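Local coordinates for peptidyl-tRNA hydrolase (Sulfolobus solfataricus, PDB 1XTY), which hydrolyses N-acyl-aminoacyl-tRNAs to an N-acyl amino acid and free tRNA, its natural substrates possibly being peptidyl-tRNAs that drop off the ribosome, at residues A20-H25 against S82-A87; K43-E48 against P104-L109; N62-I67 against G95-L100. All coordinates share one frame; numbering follows the deposited sequence.

Contact 1: residues A20-H25 against S82-A87; sequences AAQVAH and SIIEDA. With SO4 (sulfate ion), chain E.
Sulfate atom O1 lies between the two segments: Ala87 N donates to it over 2.8 Å in a fairly straight bond (164° at the hydrogen), while Gln22 OE1 stands 3.2 Å from the same O1. Gln22 OE1 and the sulfate oxygen are both acceptors, so that approach is no hydrogen bond. The ion probably came from the crystallisation liquor. Gln22 reaches this place through a bend at chi2 (-63°), which swings the amide round towards the strand, with NE2 3.5 Å from Ile84 CG2. The buried NE2 is satisfied by Thr98 OG1 on the neighbouring strand. Replacing Gln22 with a leucine would probably leave the Thr98 hydroxyl without its amide donor. Both branches of Ile84 reach the His25 ring. Its CD1 sits over one face of the imidazole, 3.9 Å from the His25 ring centroid and 21° off the normal, a CH-pi contact; its CG2 meets the ring at His25 CD2, 3.7 Å away. Asp86 OD2 lies 3.7 Å from Gln22 OE1 but forms its salt bridge with Lys18, and Asp86 OD1 accepts from Gly88 N. Helix 16-35 thus meets strand 81-85 through an apolar patch that gives way to polar groups towards Asp86 and Ala87, consistent with a local pocket able to accept an anion.

Contact 2: residues K43-E48 against P104-L109; sequences KEWLNE and PAPENL
Trp45 projects from its helix towards Ala105 and Pro106 with CG anti to the carbonyl carbon (chi1 -68°), and a chi2 of -25° turns the indole so that one broad face meets the segment 104-109. Two aliphatic carbons press on that face, each over a different ring. Pro106 CD lies 3.6 Å from the centroid of the Trp45 five-membered ring and 21° off its normal. Ala105 CB lies 4.0 Å from the centroid of the six-membered ring. Both meet the criteria of CH-pi contacts, and because CD of a proline is bonded to the imide nitrogen, its hydrogens are likely to carry slightly more positive charge, which suits the electron-rich indole face. The two side chains of Trp45 and Pro106 cross at about a right angle. Further contacts add to the grip: Pro104 O comes within 3.5 Å of Trp45 CE3, and Leu109 CD2 within 4.0 Å of Trp45 CH2. Leu79, from a loop, touches both Trp45 and Leu109.

One residue along the helix, Leu46 meets Pro104, the nearest carbons being Leu46 CA and Pro104 CG at 3.9 Å; the leucine's CD1 is 4.0 Å from the same CG. Pro104 follows a cis peptide bond, and the chain turns a corner there. Leu46 also packs on Val31, Ile34 and Ile35 of helix 16-35, while Pro104 touches Ile2 and Met4 of strand 2-9, so this half is buried. No hydrogen bond spans the two segments, leaving the fit to shape and apolar surface. The backbone passes from strand 97-106 straight into helix 107-114, with Pro106 as the N-cap residue. Helix 40-51 therefore lays a tryptophan face against a proline-rich strand-to-helix junction, at the C-terminal end of strand 97-106.

Contact 3: residues N62-I67 against G95-L100; sequences NSLDEI and GTITCL
This is apolar helix-on-sheet packing: the first turn of helix 64-76, represented by Leu64 and Ile67, rests on Ile97 and Leu100 of strand 97-106. The helix is the connection of a beta-alpha-beta crossover, since strands 56-61 and 81-85, which it joins, run parallel to each other in the mixed sheet; strands 2-9 and 97-106 lie between them. The CA atoms pair as Leu64 with Ile97 and Ile67 with Leu100, so a helical spacing of three residues matches a strand spacing of three.

That spacing is possible because the strand is irregular. Ile97 and Leu100 turn their CB atoms to the helix, whereas Thr98 and Cys99 both turn theirs away. Ile84 of the adjacent strand forms backbone hydrogen bonds with both Thr98 and Cys99, and Thr98 has a helix-like psi of -31°, which together mark a beta bulge. Thr98 instead packs on the loop residues Ile12, Met14 and Leu92.

Leu64 places CG anti to its own nitrogen (chi1 -179°), which carries the branch end towards the strand, where its CD1 touches three atoms of Ile97 at once: CB at 3.6 Å, with CG2 and CD1 both at 3.8 Å from that same methyl. The two side chains cross at about a right angle. Ile67 keeps its CG1 arm extended (chi2 -170°), which takes CD1 to the bulge, 3.9 Å from Cys99 CA. Its other branch, CG2, lies 4.0 Å from Leu100 CB. Arg9 of strand 2-9 touches both Leu64 and Ile67, and Val61 of strand 56-61 also packs on Ile67. Ile67 and Leu100 run past each other in opposite directions, and the leucine's CD2 comes to rest 3.6 Å from Ile67 O.

Contacts 1 and 3 are buried and belong to one α/β/α layering: helix 16-35 and helix 64-76 pack on opposite faces of the sheet, against its neighbouring strands 81-85 and 97-106. They touch directly, for instance where Asp86 N approaches Thr96 O at 2.8 Å. Contact 2 is only partly buried and lies on the far side of the chain's centre, about 21 and 23 Å (centre to centre) from contacts 1 and 3; it shares strand 97-106 with contact 3. Chemistry follows place: aliphatic at contact 3, aromatic and proline surface at contact 2, and mixed apolar and polar at contact 1, where a backbone N-H binds a sulfate.

Contact 1: residues A20-H25 against S82-A87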
loop_
_atom_site.group_PDB
_atom_site.type_symbol
_atom_site.label_atom_id
_atom_site.label_comp_id
_atom_site.label_asym_id
_atom_site.label_seq_id
_atom_site.Cartn_x
_atom_site.Cartn_y
_atom_site.Cartn_z
ATOM N N ALA A 20 -7.814 -2.417 -1.850
ATOM C CA ALA A 20 -6.562 -2.544 -1.110
ATOM C C ALA A 20 -5.361 -2.551 -2.053
ATOM O O ALA A 20 -4.340 -1.923 -1.773
ATOM C CB ALA A 20 -6.578 -3.816 -0.269
ATOM N N ALA A 21 -5.478 -3.262 -3.170
ATOM C CA ALA A 21 -4.384 -3.321 -4.128
ATOM C C ALA A 21 -4.108 -1.947 -4.742
ATOM O O ALA A 21 -2.950 -1.542 -4.871
ATOM C CB ALA A 21 -4.701 -4.336 -5.228
ATOM N N GLN A 22 -5.168 -1.231 -5.111
ATOM C CA GLN A 22 -5.020 0.094 -5.713
ATOM C C GLN A 22 -4.386 1.101 -4.751
ATOM O O GLN A 22 -3.519 1.881 -5.147
ATOM C CB GLN A 22 -6.382 0.625 -6.193
ATOM C CG GLN A 22 -7.106 -0.299 -7.172
ATOM C CD GLN A 22 -6.346 -0.505 -8.474
ATOM O OE1 GLN A 22 -6.204 -1.632 -8.944
ATOM N NE2 GLN A 22 -5.868 0.584 -9.068
ATOM N N VAL A 23 -4.829 1.093 -3.494
ATOM C CA VAL A 23 -4.292 2.006 -2.491
ATOM C C VAL A 23 -2.821 1.678 -2.222
ATOM O O VAL A 23 -1.993 2.576 -2.062
ATOM C CB VAL A 23 -5.113 1.922 -1.173
ATOM C CG1 VAL A 23 -4.418 2.690 -0.057
ATOM C CG2 VAL A 23 -6.503 2.507 -1.405
ATOM N N ALA A 24 -2.497 0.390 -2.183
ATOM C CA ALA A 24 -1.115 -0.033 -1.958
ATOM C C ALA A 24 -0.259 0.409 -3.146
ATOM O O ALA A 24 0.914 0.745 -2.986
ATOM C CB ALA A 24 -1.050 -1.554 -1.790
ATOM N N HIS A 25 -0.855 0.393 -4.337
ATOM C CA HIS A 25 -0.170 0.804 -5.562
ATOM C C HIS A 25 0.147 2.299 -5.454
ATOM O O HIS A 25 1.254 2.742 -5.765
ATOM C CB HIS A 25 -1.080 0.542 -6.772
ATOM C CG HIS A 25 -0.376 0.581 -8.096
ATOM N ND1 HIS A 25 0.855 1.176 -8.275
ATOM C CD2 HIS A 25 -0.755 0.130 -9.316
ATOM C CE1 HIS A 25 1.205 1.089 -9.546
ATOM N NE2 HIS A 25 0.245 0.459 -10.201
ATOM N N SER A 82 0.520 10.679 -6.962
ATOM C CA SER A 82 0.514 9.555 -7.887
ATOM C C SER A 82 -0.895 9.281 -8.373
ATOM O O SER A 82 -1.821 9.183 -7.572
ATOM C CB SER A 82 1.071 8.296 -7.213
ATOM O OG SER A 82 0.310 7.949 -6.065
ATOM N N ILE A 83 -1.056 9.175 -9.689
ATOM C CA ILE A 83 -2.363 8.882 -10.265
ATOM C C ILE A 83 -2.293 7.431 -10.711
ATOM O O ILE A 83 -1.515 7.075 -11.601
ATOM C CB ILE A 83 -2.678 9.788 -11.473
ATOM C CG1 ILE A 83 -2.705 11.254 -11.025
ATOM C CG2 ILE A 83 -4.032 9.402 -12.071
ATOM C CD1 ILE A 83 -2.891 12.246 -12.164
ATOM N N ILE A 84 -3.097 6.593 -10.071
ATOM C CA ILE A 84 -3.104 5.169 -10.366
ATOM C C ILE A 84 -4.195 4.747 -11.347
ATOM O O ILE A 84 -5.354 5.131 -11.197
ATOM C CB ILE A 84 -3.267 4.362 -9.064
ATOM C CG1 ILE A 84 -2.131 4.720 -8.095
ATOM C CG2 ILE A 84 -3.291 2.875 -9.364
ATOM C CD1 ILE A 84 -0.733 4.452 -8.652
ATOM N N GLU A 85 -3.812 3.967 -12.355
ATOM C CA GLU A 85 -4.763 3.468 -13.344
ATOM C C GLU A 85 -4.780 1.947 -13.255
ATOM O O GLU A 85 -3.762 1.317 -12.950
ATOM C CB GLU A 85 -4.386 3.912 -14.768
ATOM C CG GLU A 85 -4.243 5.429 -14.927
ATOM C CD GLU A 85 -4.283 5.906 -16.379
ATOM O OE1 GLU A 85 -3.903 5.140 -17.289
ATOM O OE2 GLU A 85 -4.684 7.067 -16.608
ATOM N N ASP A 86 -5.941 1.362 -13.513
ATOM C CA ASP A 86 -6.108 -0.085 -13.453
ATOM C C ASP A 86 -5.314 -0.793 -14.554
ATOM O O ASP A 86 -5.127 -0.251 -15.647
ATOM C CB ASP A 86 -7.599 -0.424 -13.567
ATOM C CG ASP A 86 -7.914 -1.843 -13.126
ATOM O OD1 ASP A 86 -7.725 -2.781 -13.924
ATOM O OD2 ASP A 86 -8.346 -2.018 -11.968
ATOM N N ALA A 87 -4.838 -2.000 -14.254
ATOM C CA ALA A 87 -4.072 -2.783 -15.222
ATOM C C ALA A 87 -5.023 -3.598 -16.094
ATOM O O ALA A 87 -4.588 -4.377 -16.944
ATOM C CB ALA A 87 -3.101 -3.711 -14.500
HETATM S S SO4 E . -3.856 -3.738 -11.005
HETATM O O1 SO4 E . -4.867 -2.842 -11.598
HETATM O O2 SO4 E . -3.955 -5.070 -11.631
HETATM O O3 SO4 E . -4.097 -3.852 -9.554
HETATM O O4 SO4 E . -2.510 -3.182 -11.245
#

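Contact 2: residues K43-E48 against P104-L109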
loop_
_atom_site.group_PDB
_atom_site.type_symbol
_atom_site.label_atom_id
_atom_site.label_comp_id
_atom_site.label_asym_id
_atom_site.label_seq_id
_atom_site.Cartn_x
_atom_site.Cartn_y
_atom_site.Cartn_z
ATOM N N LYS A 43 12.136 14.136 0.560
ATOM C CA LYS A 43 12.865 13.072 1.242
ATOM C C LYS A 43 12.831 13.247 2.754
ATOM O O LYS A 43 12.769 12.266 3.501
ATOM C CB LYS A 43 14.310 13.011 0.736
ATOM C CG LYS A 43 14.418 12.476 -0.684
ATOM C CD LYS A 43 15.858 12.409 -1.160
ATOM C CE LYS A 43 15.927 11.852 -2.572
ATOM N NZ LYS A 43 17.310 11.903 -3.129
ATOM N N GLU A 44 12.863 14.496 3.208
ATOM C CA GLU A 44 12.803 14.770 4.636
ATOM C C GLU A 44 11.430 14.351 5.153
ATOM O O GLU A 44 11.325 13.688 6.187
ATOM C CB GLU A 44 13.033 16.262 4.906
ATOM C CG GLU A 44 14.398 16.761 4.460
ATOM C CD GLU A 44 14.583 18.252 4.672
ATOM O OE1 GLU A 44 13.732 19.036 4.196
ATOM O OE2 GLU A 44 15.583 18.643 5.310
ATOM N N TRP A 45 10.377 14.729 4.431
ATOM C CA TRP A 45 9.026 14.359 4.840
ATOM C C TRP A 45 8.855 12.841 4.848
ATOM O O TRP A 45 8.189 12.295 5.725
ATOM C CB TRP A 45 7.972 14.961 3.905
ATOM C CG TRP A 45 7.842 16.455 3.976
ATOM C CD1 TRP A 45 8.160 17.264 5.033
ATOM C CD2 TRP A 45 7.303 17.310 2.963
ATOM N NE1 TRP A 45 7.850 18.573 4.736
ATOM C CE2 TRP A 45 7.323 18.628 3.474
ATOM C CE3 TRP A 45 6.801 17.089 1.673
ATOM C CZ2 TRP A 45 6.860 19.724 2.736
ATOM C CZ3 TRP A 45 6.340 18.179 0.939
ATOM C CH2 TRP A 45 6.376 19.482 1.477
ATOM N N LEU A 46 9.443 12.164 3.862
ATOM C CA LEU A 46 9.329 10.706 3.789
ATOM C C LEU A 46 9.984 10.045 5.004
ATOM O O LEU A 46 9.403 9.155 5.627
ATOM C CB LEU A 46 9.969 10.186 2.496
ATOM C CG LEU A 46 9.957 8.665 2.289
ATOM C CD1 LEU A 46 8.524 8.157 2.225
ATOM C CD2 LEU A 46 10.700 8.329 0.996
ATOM N N ASN A 47 11.191 10.484 5.345
ATOM C CA ASN A 47 11.888 9.923 6.499
ATOM C C ASN A 47 11.101 10.105 7.792
ATOM O O ASN A 47 11.002 9.182 8.602
ATOM C CB ASN A 47 13.267 10.560 6.653
ATOM C CG ASN A 47 14.227 10.126 5.571
ATOM O OD1 ASN A 47 14.412 8.928 5.334
ATOM N ND2 ASN A 47 14.851 11.093 4.908
ATOM N N GLU A 48 10.548 11.298 7.988
ATOM C CA GLU A 48 9.762 11.587 9.183
ATOM C C GLU A 48 8.500 10.727 9.207
ATOM O O GLU A 48 8.095 10.221 10.254
ATOM C CB GLU A 48 9.362 13.065 9.208
ATOM C CG GLU A 48 10.531 14.021 9.056
ATOM C CD GLU A 48 10.086 15.459 8.864
ATOM O OE1 GLU A 48 10.750 16.185 8.095
ATOM O OE2 GLU A 48 9.082 15.866 9.484
ATOM N N PRO A 104 3.976 11.568 1.305
ATOM C CA PRO A 104 3.677 12.186 2.602
ATOM C C PRO A 104 4.101 13.651 2.712
ATOM O O PRO A 104 5.043 14.093 2.055
ATOM C CB PRO A 104 4.413 11.284 3.593
ATOM C CG PRO A 104 5.578 10.799 2.805
ATOM C CD PRO A 104 4.987 10.505 1.448
ATOM N N ALA A 105 3.387 14.396 3.547
ATOM C CA ALA A 105 3.680 15.810 3.757
ATOM C C ALA A 105 2.908 16.300 4.986
ATOM O O ALA A 105 2.030 15.603 5.486
ATOM C CB ALA A 105 3.268 16.612 2.529
ATOM N N PRO A 106 3.236 17.502 5.493
ATOM C CA PRO A 106 2.540 18.050 6.667
ATOM C C PRO A 106 1.031 17.906 6.482
ATOM O O PRO A 106 0.484 18.326 5.465
ATOM C CB PRO A 106 2.988 19.506 6.676
ATOM C CG PRO A 106 4.397 19.405 6.192
ATOM C CD PRO A 106 4.282 18.431 5.025
ATOM N N GLU A 107 0.352 17.323 7.463
ATOM C CA GLU A 107 -1.082 17.102 7.323
ATOM C C GLU A 107 -1.919 18.351 7.074
ATOM O O GLU A 107 -2.937 18.284 6.386
ATOM C CB GLU A 107 -1.629 16.339 8.529
ATOM C CG GLU A 107 -1.536 17.057 9.845
ATOM C CD GLU A 107 -2.042 16.189 10.979
ATOM O OE1 GLU A 107 -3.199 15.722 10.892
ATOM O OE2 GLU A 107 -1.287 15.972 11.948
ATOM N N ASN A 108 -1.508 19.488 7.631
ATOM C CA ASN A 108 -2.259 20.719 7.416
ATOM C C ASN A 108 -2.035 21.192 5.987
ATOM O O ASN A 108 -2.893 21.845 5.392
ATOM C CB ASN A 108 -1.818 21.793 8.413
ATOM C CG ASN A 108 -2.207 21.452 9.834
ATOM O OD1 ASN A 108 -1.553 21.872 10.793
ATOM N ND2 ASN A 108 -3.288 20.690 9.980
ATOM N N LEU A 109 -0.874 20.855 5.438
ATOM C CA LEU A 109 -0.559 21.236 4.072
ATOM C C LEU A 109 -1.414 20.364 3.167
ATOM O O LEU A 109 -2.034 20.848 2.225
ATOM C CB LEU A 109 0.932 21.018 3.787
ATOM C CG LEU A 109 1.433 21.521 2.433
ATOM C CD1 LEU A 109 1.111 23.005 2.289
ATOM C CD2 LEU A 109 2.927 21.291 2.318
#

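Contact 3: residues N62-I67 against G95-L100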
loop_
_atom_site.group_PDB
_atom_site.type_symbol
_atom_site.label_atom_id
_atom_site.label_comp_id
_atom_site.label_asym_id
_atom_site.label_seq_id
_atom_site.Cartn_x
_atom_site.Cartn_y
_atom_site.Cartn_z
ATOM N N ASN A 62 -16.590 10.844 -5.458
ATOM C CA ASN A 62 -17.470 10.117 -6.366
ATOM C C ASN A 62 -17.371 10.499 -7.837
ATOM O O ASN A 62 -18.310 10.269 -8.602
ATOM C CB ASN A 62 -18.923 10.252 -5.907
ATOM C CG ASN A 62 -19.273 11.665 -5.510
ATOM O OD1 ASN A 62 -18.966 12.617 -6.229
ATOM N ND2 ASN A 62 -19.924 11.813 -4.359
ATOM N N SER A 63 -16.246 11.080 -8.240
ATOM C CA SER A 63 -16.072 11.452 -9.638
ATOM C C SER A 63 -14.610 11.618 -10.021
ATOM O O SER A 63 -13.773 11.998 -9.200
ATOM C CB SER A 63 -16.821 12.750 -9.955
ATOM O OG SER A 63 -16.092 13.884 -9.521
ATOM N N LEU A 64 -14.313 11.332 -11.281
ATOM C CA LEU A 64 -12.960 11.460 -11.790
ATOM C C LEU A 64 -12.514 12.918 -11.740
ATOM O O LEU A 64 -11.360 13.206 -11.436
ATOM C CB LEU A 64 -12.889 10.948 -13.230
ATOM C CG LEU A 64 -11.512 11.002 -13.894
ATOM C CD1 LEU A 64 -10.541 10.103 -13.150
ATOM C CD2 LEU A 64 -11.634 10.564 -15.335
ATOM N N ASP A 65 -13.428 13.840 -12.034
ATOM C CA ASP A 65 -13.086 15.257 -12.019
ATOM C C ASP A 65 -12.593 15.737 -10.662
ATOM O O ASP A 65 -11.726 16.599 -10.587
ATOM C CB ASP A 65 -14.279 16.113 -12.454
ATOM C CG ASP A 65 -14.686 15.859 -13.890
ATOM O OD1 ASP A 65 -13.859 15.330 -14.665
ATOM O OD2 ASP A 65 -15.833 16.203 -14.251
ATOM N N GLU A 66 -13.143 15.186 -9.588
ATOM C CA GLU A 66 -12.723 15.591 -8.259
ATOM C C GLU A 66 -11.303 15.112 -7.964
ATOM O O GLU A 66 -10.593 15.711 -7.157
ATOM C CB GLU A 66 -13.719 15.071 -7.226
ATOM C CG GLU A 66 -15.115 15.626 -7.483
ATOM C CD GLU A 66 -16.142 15.171 -6.477
ATOM O OE1 GLU A 66 -16.301 13.945 -6.300
ATOM O OE2 GLU A 66 -16.797 16.047 -5.869
ATOM N N ILE A 67 -10.883 14.045 -8.630
ATOM C CA ILE A 67 -9.529 13.543 -8.440
ATOM C C ILE A 67 -8.557 14.420 -9.226
ATOM O O ILE A 67 -7.491 14.773 -8.730
ATOM C CB ILE A 67 -9.411 12.059 -8.880
ATOM C CG1 ILE A 67 -9.831 11.158 -7.708
ATOM C CG2 ILE A 67 -7.990 11.743 -9.351
ATOM C CD1 ILE A 67 -9.541 9.691 -7.897
ATOM N N GLY A 95 -6.444 1.338 -17.767
ATOM C CA GLY A 95 -6.313 2.765 -17.989
ATOM C C GLY A 95 -7.263 3.575 -17.131
ATOM O O GLY A 95 -7.116 4.791 -17.014
ATOM N N THR A 96 -8.238 2.903 -16.526
ATOM C CA THR A 96 -9.213 3.571 -15.668
ATOM C C THR A 96 -8.534 4.094 -14.402
ATOM O O THR A 96 -7.919 3.328 -13.658
ATOM C CB THR A 96 -10.339 2.596 -15.244
ATOM O OG1 THR A 96 -10.978 2.059 -16.411
ATOM C CG2 THR A 96 -11.370 3.308 -14.388
ATOM N N ILE A 97 -8.639 5.396 -14.158
ATOM C CA ILE A 97 -8.042 5.992 -12.967
ATOM C C ILE A 97 -8.859 5.542 -11.751
ATOM O O ILE A 97 -10.071 5.743 -11.699
ATOM C CB ILE A 97 -8.029 7.534 -13.070
ATOM C CG1 ILE A 97 -7.067 7.961 -14.185
ATOM C CG2 ILE A 97 -7.625 8.157 -11.734
ATOM C CD1 ILE A 97 -6.967 9.467 -14.388
ATOM N N THR A 98 -8.189 4.930 -10.779
ATOM C CA THR A 98 -8.864 4.417 -9.589
ATOM C C THR A 98 -8.642 5.232 -8.321
ATOM O O THR A 98 -9.514 5.279 -7.447
ATOM C CB THR A 98 -8.424 2.968 -9.289
ATOM O OG1 THR A 98 -7.013 2.940 -9.057
ATOM C CG2 THR A 98 -8.763 2.044 -10.455
ATOM N N CYS A 99 -7.476 5.861 -8.199
ATOM C CA CYS A 99 -7.198 6.648 -7.008
ATOM C C CYS A 99 -6.015 7.587 -7.180
ATOM O O CYS A 99 -5.265 7.506 -8.160
ATOM C CB CYS A 99 -6.958 5.728 -5.804
ATOM S SG CYS A 99 -5.522 4.636 -5.948
ATOM N N LEU A 100 -5.868 8.476 -6.204
ATOM C CA LEU A 100 -4.817 9.482 -6.185
ATOM C C LEU A 100 -4.094 9.476 -4.839
ATOM O O LEU A 100 -4.727 9.560 -3.785
ATOM C CB LEU A 100 -5.431 10.872 -6.408
ATOM C CG LEU A 100 -4.531 12.094 -6.208
ATOM C CD1 LEU A 100 -3.550 12.211 -7.377
ATOM C CD2 LEU A 100 -5.385 13.356 -6.120
#